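Local coordinates for PhiH1 repressor-like protein (Haloarcula marismortui ATCC 43049, PDB 3B73), which is of unknown function but, as a phage-repressor-like protein with a winged helix-turn-helix fold, probably binds DNA to regulate transcription, at residues 15-18 / 19-22; 27-30 / 31-34; 42-45 / 46-50. One frame throughout, in Å; residues are numbered along the deposited sequence.

Contact 1. Residues 15-18 / 19-22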
loop_
_atom_site.group_PDB
_atom_site.type_symbol
_atom_site.label_atom_id
_atom_site.label_comp_id
_atom_site.label_asym_id
_atom_site.label_seq_id
_atom_site.Cartn_x
_atom_site.Cartn_y
_atom_site.Cartn_z
ATOM N N ASP B 15 -5.313 3.922 -1.470
ATOM C CA ASP B 15 -6.047 2.915 -2.219
ATOM C C ASP B 15 -6.087 1.542 -1.523
ATOM O O ASP B 15 -7.153 0.923 -1.466
ATOM C CB ASP B 15 -5.467 2.781 -3.633
ATOM C CG ASP B 15 -5.701 4.032 -4.468
ATOM O OD1 ASP B 15 -6.605 4.825 -4.104
ATOM O OD2 ASP B 15 -4.972 4.234 -5.461
ATOM N N ASP B 16 -4.944 1.071 -1.022
ATOM C CA ASP B 16 -4.882 -0.241 -0.376
ATOM C C ASP B 16 -5.683 -0.163 0.909
ATOM O O ASP B 16 -6.452 -1.078 1.232
ATOM C CB ASP B 16 -3.432 -0.670 -0.062
ATOM C CG ASP B 16 -2.772 -1.438 -1.214
ATOM O OD1 ASP B 16 -3.280 -1.412 -2.352
ATOM O OD2 ASP B 16 -1.715 -2.052 -0.994
ATOM N N ARG B 17 -5.523 0.947 1.622
ATOM C CA ARG B 17 -6.254 1.152 2.869
ATOM C C ARG B 17 -7.743 1.153 2.617
ATOM O O ARG B 17 -8.496 0.441 3.281
ATOM C CB ARG B 17 -5.849 2.456 3.555
ATOM C CG ARG B 17 -4.401 2.493 3.964
ATOM C CD ARG B 17 -4.029 1.316 4.854
ATOM N NE ARG B 17 -2.592 1.207 4.806
ATOM C CZ ARG B 17 -1.936 0.255 4.161
ATOM N NH1 ARG B 17 -2.580 -0.738 3.576
ATOM N NH2 ARG B 17 -0.621 0.292 4.136
ATOM N N ILE B 18 -8.181 1.932 1.636
ATOM C CA ILE B 18 -9.601 1.956 1.339
ATOM C C ILE B 18 -10.084 0.567 0.956
ATOM O O ILE B 18 -11.113 0.123 1.443
ATOM C CB ILE B 18 -9.920 2.937 0.230
ATOM C CG1 ILE B 18 -9.635 4.360 0.718
ATOM C CG2 ILE B 18 -11.354 2.742 -0.235
ATOM C CD1 ILE B 18 -9.500 5.328 -0.376
ATOM N N LEU B 19 -9.351 -0.128 0.087
ATOM C CA LEU B 19 -9.793 -1.469 -0.298
ATOM C C LEU B 19 -9.898 -2.399 0.914
ATOM O O LEU B 19 -10.858 -3.148 1.045
ATOM C CB LEU B 19 -8.886 -2.081 -1.366
ATOM C CG LEU B 19 -9.112 -1.540 -2.769
ATOM C CD1 LEU B 19 -7.973 -1.969 -3.652
ATOM C CD2 LEU B 19 -10.476 -2.001 -3.340
ATOM N N GLU B 20 -8.913 -2.326 1.803
ATOM C CA GLU B 20 -8.855 -3.172 2.997
ATOM C C GLU B 20 -10.033 -2.887 3.928
ATOM O O GLU B 20 -10.623 -3.797 4.507
ATOM C CB GLU B 20 -7.521 -2.977 3.737
ATOM C CG GLU B 20 -6.333 -3.573 2.970
ATOM C CD GLU B 20 -4.977 -3.036 3.416
ATOM O OE1 GLU B 20 -3.965 -3.551 2.902
ATOM O OE2 GLU B 20 -4.907 -2.111 4.266
ATOM N N ILE B 21 -10.388 -1.617 4.048
ATOM C CA ILE B 21 -11.474 -1.235 4.929
ATOM C C ILE B 21 -12.804 -1.690 4.359
ATOM O O ILE B 21 -13.645 -2.238 5.070
ATOM C CB ILE B 21 -11.487 0.279 5.195
ATOM C CG1 ILE B 21 -10.405 0.629 6.223
ATOM C CG2 ILE B 21 -12.853 0.714 5.704
ATOM C CD1 ILE B 21 -9.979 2.113 6.198
ATOM N N ILE B 22 -13.003 -1.481 3.071
ATOM C CA ILE B 22 -14.254 -1.899 2.472
ATOM C C ILE B 22 -14.358 -3.435 2.474
ATOM O O ILE B 22 -15.425 -3.984 2.696
ATOM C CB ILE B 22 -14.410 -1.314 1.064
ATOM C CG1 ILE B 22 -14.577 0.208 1.168
ATOM C CG2 ILE B 22 -15.594 -1.963 0.336
ATOM C CD1 ILE B 22 -14.773 0.887 -0.173
#
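Arg17 and Glu20 sit one turn apart on the first helix of the winged-helix domain, residues 13-25, and form an i to i+3 salt bridge on its dimer-facing side. Arg17 sends CG out beside its own backbone N, and a bend at chi2 (-55°) brings the guanidinium back alongside the helix. Glu20 runs extended beyond CG, so the two chains travel side by side in the same direction and their flat ends finish almost parallel, the planes 10° apart. NH1 of Arg17 then gives a hydrogen to OE2 of Glu20 at 2.8 Å. The bond enters on the syn side but well out of the carboxylate plane, the two planes being stepped rather than coplanar, and is bent, with an N-H...O angle of 135°. The methylene next to the guanidinium is close as well, Arg17 CD lying 3.6 Å from Glu20 OE2.

The backbone is regular helix throughout: Leu19 N reaches Asp15 O at 2.9 Å, and Ile22 N reaches Ile18 O at 3.0 Å. On a different side of the helix Ile18 CG2 lies alongside Ile22 CD1 at 3.9 Å; Ile18 also packs on Leu33 and on Leu50 and Leu53 of helix 43-55.

Each charged end has a further partner. Asp16 OD1 is held by the Tyr76 hydroxyl. Arg5 bridges to both Asp16 and Glu20, which would ease the repulsion between Asp16 OD2 and Glu20 OE1, 4.7 Å apart. Arg17 NH2 pairs with Asp16 of the second subunit, and Asp16 with Arg17 of that subunit. The intrahelical bridge, using NH1, therefore leaves NH2 for the other subunit; with the guanidinium gripped from both sides of the interface, the buried arginine's charge is probably well compensated.

Contact 2. Residues 27-30 / 31-34; sequences NGSP and KELE
The carboxylate of Glu32 folds back over the start of its own helix, and its OE2 takes the N-H of Ser29 at 3.1 Å. The hydrogen bond arrives on the anti side of the carboxylate, only 15° out of its plane. OE2 has a second donor in water 1, 2.6 Å away. That same water also gives a hydrogen to the carbonyl of Asn27, 2.8 Å from O, and so spends both its protons tying Glu32 to the strand. The same carboxylate oxygen closes on the bare CA of Gly28, at 3.0 Å.

Two torsions put it there. Glu32 carries CG in the crowded position between backbone N and carbonyl carbon (chi1 70°), and a bend at chi2 (80°) turns the acid back toward the chain that precedes the helix. The aliphatic part follows, with Glu32 CG 3.1 Å from Ser29 OG. Ser29 is the N-cap residue, yet its hydroxyl makes no capping bond; the bond from its N-H to the third residue of the helix is thus the one half of a capping box present here.

Beyond it the backbone winds up normally, Leu33 N bonding to Ser29 O at 3.0 Å and Glu34 N to Pro30 O at 2.9 Å.

This corner joins the short, weakly bonded strand 27-28 to helix 30-34. Gly28 is backbone-bonded to Tyr67 on the central strand of the wing sheet. Leu33 points inward between Ile21 of helix 13-25 and Val46 of helix 43-55, while Pro30 rests on Lys43 and Ser47 at the start of the latter.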
loop_
_atom_site.group_PDB
_atom_site.type_symbol
_atom_site.label_atom_id
_atom_site.label_comp_id
_atom_site.label_asym_id
_atom_site.label_seq_id
_atom_site.Cartn_x
_atom_site.Cartn_y
_atom_site.Cartn_z
ATOM N N ASN B 27 -19.171 -2.404 2.973
ATOM C CA ASN B 27 -19.258 -1.232 2.111
ATOM C C ASN B 27 -18.586 -0.011 2.706
ATOM O O ASN B 27 -18.218 0.008 3.879
ATOM C CB ASN B 27 -20.699 -0.926 1.751
ATOM C CG ASN B 27 -21.566 -0.783 2.959
ATOM O OD1 ASN B 27 -21.085 -0.396 4.020
ATOM N ND2 ASN B 27 -22.855 -1.102 2.818
ATOM N N GLY B 28 -18.408 1.001 1.875
ATOM C CA GLY B 28 -17.747 2.214 2.303
ATOM C C GLY B 28 -18.350 3.435 1.644
ATOM O O GLY B 28 -18.949 3.352 0.565
ATOM N N SER B 29 -18.187 4.572 2.306
ATOM C CA SER B 29 -18.632 5.854 1.781
ATOM C C SER B 29 -17.631 6.880 2.285
ATOM O O SER B 29 -16.927 6.624 3.257
ATOM C CB SER B 29 -20.048 6.169 2.270
ATOM O OG SER B 29 -20.145 5.957 3.666
ATOM N N PRO B 30 -17.558 8.043 1.627
ATOM C CA PRO B 30 -16.475 8.982 1.932
ATOM C C PRO B 30 -16.450 9.378 3.402
ATOM O O PRO B 30 -15.411 9.233 4.066
ATOM C CB PRO B 30 -16.813 10.194 1.062
ATOM C CG PRO B 30 -17.675 9.647 -0.028
ATOM C CD PRO B 30 -18.493 8.586 0.625
ATOM N N LYS B 31 -17.583 9.863 3.904
ATOM C CA LYS B 31 -17.653 10.349 5.282
ATOM C C LYS B 31 -17.158 9.291 6.273
ATOM O O LYS B 31 -16.298 9.569 7.104
ATOM C CB LYS B 31 -19.067 10.840 5.643
ATOM C CG LYS B 31 -19.129 11.718 6.907
ATOM C CD LYS B 31 -20.509 12.366 7.093
ATOM C CE LYS B 31 -20.898 13.248 5.899
ATOM N NZ LYS B 31 -22.340 13.659 5.910
ATOM N N GLU B 32 -17.679 8.070 6.191
ATOM C CA GLU B 32 -17.249 7.059 7.155
ATOM C C GLU B 32 -15.791 6.562 6.959
ATOM O O GLU B 32 -15.132 6.157 7.919
ATOM C CB GLU B 32 -18.269 5.909 7.247
ATOM C CG GLU B 32 -18.346 4.999 6.041
ATOM C CD GLU B 32 -17.225 3.971 6.019
ATOM O OE1 GLU B 32 -16.563 3.772 7.070
ATOM O OE2 GLU B 32 -17.009 3.363 4.949
ATOM N N LEU B 33 -15.280 6.604 5.729
ATOM C CA LEU B 33 -13.886 6.217 5.497
ATOM C C LEU B 33 -12.949 7.260 6.082
ATOM O O LEU B 33 -11.933 6.922 6.709
ATOM C CB LEU B 33 -13.615 6.037 4.006
ATOM C CG LEU B 33 -14.072 4.686 3.453
ATOM C CD1 LEU B 33 -14.104 4.743 1.936
ATOM C CD2 LEU B 33 -13.154 3.559 3.957
ATOM N N GLU B 34 -13.307 8.525 5.854
ATOM C CA GLU B 34 -12.623 9.693 6.417
ATOM C C GLU B 34 -12.399 9.560 7.932
ATOM O O GLU B 34 -11.337 9.904 8.468
ATOM C CB GLU B 34 -13.456 10.950 6.106
ATOM C CG GLU B 34 -13.025 12.187 6.841
ATOM C CD GLU B 34 -11.578 12.494 6.586
ATOM O OE1 GLU B 34 -11.129 12.240 5.449
ATOM O OE2 GLU B 34 -10.891 12.970 7.515
HETATM O O HOH W 1 -16.484 0.972 5.895
#

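Contact 3. Residues 42-45 / 46-50; sequences SKSS and VSRRL. With SO4 (sulfate ion), chain D.
Ser42 and Ser45 form an anion site at the N-terminus of helix 43-55, the second helix of the helix-turn-helix and, by its place in the fold, the probable recognition helix. A sulfate, probably from the crystallisation liquor, docks there through a single oxygen. Its O3 receives the N-H of Ser42 at 2.6 Å in a nearly straight bond (170°) and the hydroxyl of Ser45, OG, at 2.7 Å. Ser45 can reach it because its OG stands beside its own backbone N (chi1 -68°), facing back to the helix start. The N-cap hydroxyl of Ser42 lies near the same oxygen, but it also shares a hydrogen bond with Ser44 OG at 3.0 Å. The helix end would help hold the negative charge, and a DNA phosphate might be met similarly.

Arg48 curls back over this first turn, bent at chi3 (-93°). One face of its guanidinium covers the Ser44 carbonyl oxygen, 3.4 Å from the plane, and Ser45 CA, both toward the rim. NH1 of Arg48 makes a weak bond to Ser45 OG at 3.3 Å, so the arginine lies against a hydroxyl that holds the anion.

The backbone behind is regular helix, with Val46 N on Ser42 O at 2.8 Å and Arg49 N on Ser45 O at 2.8 Å. While the serines and Arg48 line the surface, Val46 packs inward on Ile39 and Ile41, Arg49 pairs with Asp15 of helix 13-25, and Leu50 settles on Ile22.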
loop_
_atom_site.group_PDB
_atom_site.type_symbol
_atom_site.label_atom_id
_atom_site.label_comp_id
_atom_site.label_asym_id
_atom_site.label_seq_id
_atom_site.Cartn_x
_atom_site.Cartn_y
_atom_site.Cartn_z
ATOM N N SER B 42 -8.210 13.611 3.109
ATOM C CA SER B 42 -9.491 14.309 3.294
ATOM C C SER B 42 -10.671 13.586 2.648
ATOM O O SER B 42 -10.506 12.732 1.754
ATOM C CB SER B 42 -9.413 15.732 2.725
ATOM O OG SER B 42 -9.382 15.710 1.297
ATOM N N LYS B 43 -11.866 13.960 3.091
ATOM C CA LYS B 43 -13.096 13.372 2.587
ATOM C C LYS B 43 -13.177 13.524 1.066
ATOM O O LYS B 43 -13.621 12.602 0.367
ATOM C CB LYS B 43 -14.331 13.968 3.302
ATOM C CG LYS B 43 -15.683 13.282 2.947
ATOM C CD LYS B 43 -16.927 14.057 3.461
ATOM C CE LYS B 43 -18.213 13.647 2.720
ATOM N NZ LYS B 43 -19.475 14.153 3.363
ATOM N N SER B 44 -12.730 14.665 0.544
ATOM C CA SER B 44 -12.759 14.865 -0.906
ATOM C C SER B 44 -11.725 13.968 -1.595
ATOM O O SER B 44 -11.950 13.474 -2.710
ATOM C CB SER B 44 -12.555 16.343 -1.272
ATOM O OG SER B 44 -11.364 16.851 -0.700
ATOM N N SER B 45 -10.589 13.748 -0.935
ATOM C CA SER B 45 -9.560 12.885 -1.506
ATOM C C SER B 45 -10.068 11.459 -1.541
ATOM O O SER B 45 -9.892 10.752 -2.535
ATOM C CB SER B 45 -8.270 12.948 -0.695
ATOM O OG SER B 45 -7.680 14.218 -0.830
ATOM N N VAL B 46 -10.699 11.046 -0.443
ATOM C CA VAL B 46 -11.304 9.727 -0.385
ATOM C C VAL B 46 -12.270 9.561 -1.538
ATOM O O VAL B 46 -12.240 8.540 -2.224
ATOM C CB VAL B 46 -12.034 9.478 0.949
ATOM C CG1 VAL B 46 -12.775 8.117 0.909
ATOM C CG2 VAL B 46 -11.044 9.549 2.099
ATOM N N SER B 47 -13.145 10.550 -1.743
ATOM C CA SER B 47 -14.067 10.502 -2.884
ATOM C C SER B 47 -13.338 10.317 -4.209
ATOM O O SER B 47 -13.771 9.530 -5.069
ATOM C CB SER B 47 -14.939 11.758 -2.952
ATOM O OG SER B 47 -15.944 11.702 -1.959
ATOM N N ARG B 48 -12.245 11.055 -4.380
ATOM C CA ARG B 48 -11.420 10.926 -5.581
ATOM C C ARG B 48 -10.862 9.510 -5.748
ATOM O O ARG B 48 -10.962 8.931 -6.827
ATOM C CB ARG B 48 -10.286 11.951 -5.562
ATOM C CG ARG B 48 -10.631 13.221 -6.313
ATOM C CD ARG B 48 -9.545 14.287 -6.181
ATOM N NE ARG B 48 -9.812 15.207 -5.077
ATOM C CZ ARG B 48 -8.964 15.447 -4.084
ATOM N NH1 ARG B 48 -7.785 14.838 -4.067
ATOM N NH2 ARG B 48 -9.288 16.302 -3.116
ATOM N N ARG B 49 -10.296 8.955 -4.679
ATOM C CA ARG B 49 -9.772 7.593 -4.718
ATOM C C ARG B 49 -10.880 6.576 -4.948
ATOM O O ARG B 49 -10.705 5.610 -5.707
ATOM C CB ARG B 49 -9.001 7.255 -3.439
ATOM C CG ARG B 49 -7.793 8.137 -3.207
ATOM C CD ARG B 49 -7.077 8.516 -4.489
ATOM N NE ARG B 49 -6.556 7.378 -5.253
ATOM C CZ ARG B 49 -5.861 7.519 -6.376
ATOM N NH1 ARG B 49 -5.626 8.738 -6.841
ATOM N NH2 ARG B 49 -5.404 6.465 -7.047
ATOM N N LEU B 50 -12.031 6.782 -4.311
ATOM C CA LEU B 50 -13.171 5.882 -4.563
ATOM C C LEU B 50 -13.535 5.861 -6.056
ATOM O O LEU B 50 -13.725 4.787 -6.662
ATOM C CB LEU B 50 -14.391 6.268 -3.712
ATOM C CG LEU B 50 -14.259 5.973 -2.212
ATOM C CD1 LEU B 50 -15.384 6.652 -1.447
ATOM C CD2 LEU B 50 -14.222 4.448 -1.927
HETATM S S SO4 D . -5.214 15.425 2.027
HETATM O O1 SO4 D . -4.077 14.655 1.525
HETATM O O2 SO4 D . -5.150 16.802 1.514
HETATM O O3 SO4 D . -6.449 14.798 1.552
HETATM O O4 SO4 D . -5.156 15.413 3.495
#

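How the contacts relate
The three contacts follow the chain through the helical part of the winged-helix domain, and their apolar sides meet in one core. Contact 1 and contact 2, with centres about 10 Å apart, meet where Ile22 CG1 packs on Gly28 CA at 3.9 Å. Contact 1 reaches contact 3, about 12 Å away between centres, with Ile18 CD1 against Arg49 CB at 3.7 Å. Contacts 2 and 3 are nearest, centres about 9 Å apart, with a close approach of Glu34 OE1 to Lys43 N at 3.0 Å. Contact 1 faces the second subunit, whereas the helix bearing contact 3 is, by its place in the fold, probably the DNA-facing one, and the bound sulfate is consistent with this.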